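Local coordinates for protein CRISPR-associated endoribonuclease Cas2 (Streptococcus pyogenes serotype M1, PDB 4QR2) that probably acts as a metal-dependent nuclease of the CRISPR adaptive immune system, working as a homodimer that assembles with Cas1, at residues V9-P14 with K18-V23. Sequence-based numbering, arbitrary orientation.
Sequences VNTETP and KRLRHV
Val9 and Leu20 meet where the loop after strand 2-8 of this ferredoxin-like fold folds back against the helix it leads into, 14-27, the first strand-to-helix connection of the domain. The apolar part is small. Val9 divides its two methyls between neighbouring helix residues: CG1, set between the backbone N and the carbonyl carbon (chi1 62°), lies 4.1 Å from Leu20 CB, which leaves CG2 anti to the N to approach Arg19 NH1 at 3.8 Å, obliquely to the guanidinium plane. Thr11 adds its methyl, CG2 to Leu20 CD2 at 4.0 Å. Leu20 continues inward onto Tyr7, and Arg19 turns its polar end to Asp64, a salt bridge through NE that holds the guanidinium beside Val9. Val9 directly follows Asp8, the predicted magnesium ligand.

Hydrogen bonds shape the loop itself. Residues Asn10 to Thr13 form a type I turn, overlaid by an Asx turn in which Asn10 OD1 accepts from Glu12 N at 2.8 Å. Thr13 is the N-cap: its OG1 donates to Asn10 O and accepts from Gly16 N, tying turn to helix start. At the tip of the turn, Thr11 and Glu12 pack on Thr11 and Glu12 of the second subunit.

Lys18 N to Pro14 O, 2.9 Å, is the helix's own first-turn bond, crossing the contact because Pro14 opens the helix. That same carbonyl oxygen takes a second bond from a water at 2.8 Å, which in turn accepts from Arg21 NH2 at 3.1 Å, in the plane of the guanidinium.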
loop_
_atom_site.group_PDB
_atom_site.type_symbol
_atom_site.label_atom_id
_atom_site.label_comp_id
_atom_site.label_asym_id
_atom_site.label_seq_id
_atom_site.Cartn_x
_atom_site.Cartn_y
_atom_site.Cartn_z
ATOM N N VAL A 9 -2.711 -2.968 9.296
ATOM C CA VAL A 9 -3.391 -3.572 10.412
ATOM C C VAL A 9 -2.853 -5.006 10.484
ATOM O O VAL A 9 -2.501 -5.641 9.484
ATOM C CB VAL A 9 -4.912 -3.530 10.253
ATOM C CG1 VAL A 9 -5.332 -4.328 9.034
ATOM C CG2 VAL A 9 -5.629 -4.012 11.488
ATOM N N ASN A 10 -2.817 -5.511 11.720
ATOM C CA ASN A 10 -2.343 -6.841 12.015
ATOM C C ASN A 10 -3.415 -7.878 11.829
ATOM O O ASN A 10 -4.325 -7.930 12.637
ATOM C CB ASN A 10 -1.751 -6.930 13.403
ATOM C CG ASN A 10 -1.144 -8.326 13.691
ATOM O OD1 ASN A 10 -1.340 -9.264 12.903
ATOM N ND2 ASN A 10 -0.278 -8.420 14.719
ATOM N N THR A 11 -3.388 -8.602 10.702
ATOM C CA THR A 11 -4.486 -9.551 10.354
ATOM C C THR A 11 -4.316 -10.923 11.067
ATOM O O THR A 11 -5.080 -11.884 10.859
ATOM C CB THR A 11 -4.541 -9.779 8.836
ATOM O OG1 THR A 11 -3.297 -10.340 8.394
ATOM C CG2 THR A 11 -4.902 -8.513 8.084
ATOM N N GLU A 12 -3.293 -11.039 11.951
ATOM C CA GLU A 12 -3.175 -12.167 12.777
ATOM C C GLU A 12 -4.175 -12.184 13.916
ATOM O O GLU A 12 -4.270 -13.192 14.563
ATOM C CB GLU A 12 -1.723 -12.322 13.356
ATOM C CG GLU A 12 -0.728 -12.706 12.298
ATOM C CD GLU A 12 0.511 -13.390 12.869
ATOM O OE1 GLU A 12 1.449 -12.665 13.234
ATOM O OE2 GLU A 12 0.503 -14.611 13.019
ATOM N N THR A 13 -4.909 -11.104 14.161
ATOM C CA THR A 13 -5.897 -11.058 15.223
ATOM C C THR A 13 -7.260 -10.958 14.578
ATOM O O THR A 13 -7.340 -10.302 13.568
ATOM C CB THR A 13 -5.684 -9.782 16.068
ATOM O OG1 THR A 13 -5.859 -8.620 15.270
ATOM C CG2 THR A 13 -4.217 -9.755 16.571
ATOM N N PRO A 14 -8.296 -11.600 15.162
ATOM C CA PRO A 14 -9.620 -11.422 14.589
ATOM C C PRO A 14 -10.043 -9.956 14.685
ATOM O O PRO A 14 -10.764 -9.480 13.795
ATOM C CB PRO A 14 -10.537 -12.332 15.465
ATOM C CG PRO A 14 -9.667 -12.982 16.491
ATOM C CD PRO A 14 -8.257 -12.745 16.116
ATOM N N LYS A 18 -11.352 -7.801 11.561
ATOM C CA LYS A 18 -12.642 -7.114 11.598
ATOM C C LYS A 18 -12.540 -5.663 11.212
ATOM O O LYS A 18 -13.310 -5.136 10.433
ATOM C CB LYS A 18 -13.290 -7.248 13.019
ATOM C CG LYS A 18 -14.646 -6.598 13.097
ATOM C CD LYS A 18 -15.395 -7.076 14.345
ATOM C CE LYS A 18 -16.826 -6.609 14.375
ATOM N NZ LYS A 18 -17.386 -6.596 15.769
ATOM N N ARG A 19 -11.548 -4.996 11.759
ATOM C CA ARG A 19 -11.281 -3.634 11.341
ATOM C C ARG A 19 -11.006 -3.545 9.873
ATOM O O ARG A 19 -11.551 -2.666 9.215
ATOM C CB ARG A 19 -10.123 -3.040 12.127
ATOM C CG ARG A 19 -10.471 -2.863 13.615
ATOM C CD ARG A 19 -9.493 -1.937 14.404
ATOM N NE ARG A 19 -8.109 -2.331 14.459
ATOM C CZ ARG A 19 -7.608 -3.264 15.269
ATOM N NH1 ARG A 19 -6.325 -3.529 15.228
ATOM N NH2 ARG A 19 -8.389 -3.986 16.084
ATOM N N LEU A 20 -10.234 -4.464 9.316
ATOM C CA LEU A 20 -9.952 -4.442 7.876
ATOM C C LEU A 20 -11.236 -4.646 7.098
ATOM O O LEU A 20 -11.462 -3.989 6.071
ATOM C CB LEU A 20 -8.897 -5.489 7.472
ATOM C CG LEU A 20 -8.635 -5.667 5.974
ATOM C CD1 LEU A 20 -8.126 -4.368 5.383
ATOM C CD2 LEU A 20 -7.651 -6.806 5.695
ATOM N N ARG A 21 -12.137 -5.511 7.557
ATOM C CA ARG A 21 -13.423 -5.672 6.827
ATOM C C ARG A 21 -14.197 -4.368 6.809
ATOM O O ARG A 21 -14.796 -4.001 5.806
ATOM C CB ARG A 21 -14.288 -6.735 7.507
ATOM C CG ARG A 21 -13.812 -8.193 7.318
ATOM C CD ARG A 21 -14.954 -9.232 7.645
ATOM N NE ARG A 21 -15.319 -9.223 9.060
ATOM C CZ ARG A 21 -14.643 -9.802 10.079
ATOM N NH1 ARG A 21 -15.106 -9.654 11.288
ATOM N NH2 ARG A 21 -13.551 -10.465 9.920
ATOM N N HIS A 22 -14.164 -3.627 7.925
ATOM C CA HIS A 22 -14.917 -2.364 8.000
ATOM C C HIS A 22 -14.259 -1.270 7.195
ATOM O O HIS A 22 -14.999 -0.467 6.549
ATOM C CB HIS A 22 -15.005 -1.912 9.454
ATOM C CG HIS A 22 -15.880 -2.761 10.313
ATOM N ND1 HIS A 22 -15.867 -2.667 11.688
ATOM C CD2 HIS A 22 -16.677 -3.816 10.018
ATOM C CE1 HIS A 22 -16.690 -3.569 12.196
ATOM N NE2 HIS A 22 -17.210 -4.274 11.203
ATOM N N VAL A 23 -12.909 -1.198 7.252
ATOM C CA VAL A 23 -12.136 -0.313 6.335
ATOM C C VAL A 23 -12.471 -0.560 4.875
ATOM O O VAL A 23 -12.805 0.360 4.091
ATOM C CB VAL A 23 -10.633 -0.349 6.624
ATOM C CG1 VAL A 23 -9.850 0.372 5.556
ATOM C CG2 VAL A 23 -10.370 0.345 7.988
HETATM O O HOH W 1 -12.736 -11.195 12.768
#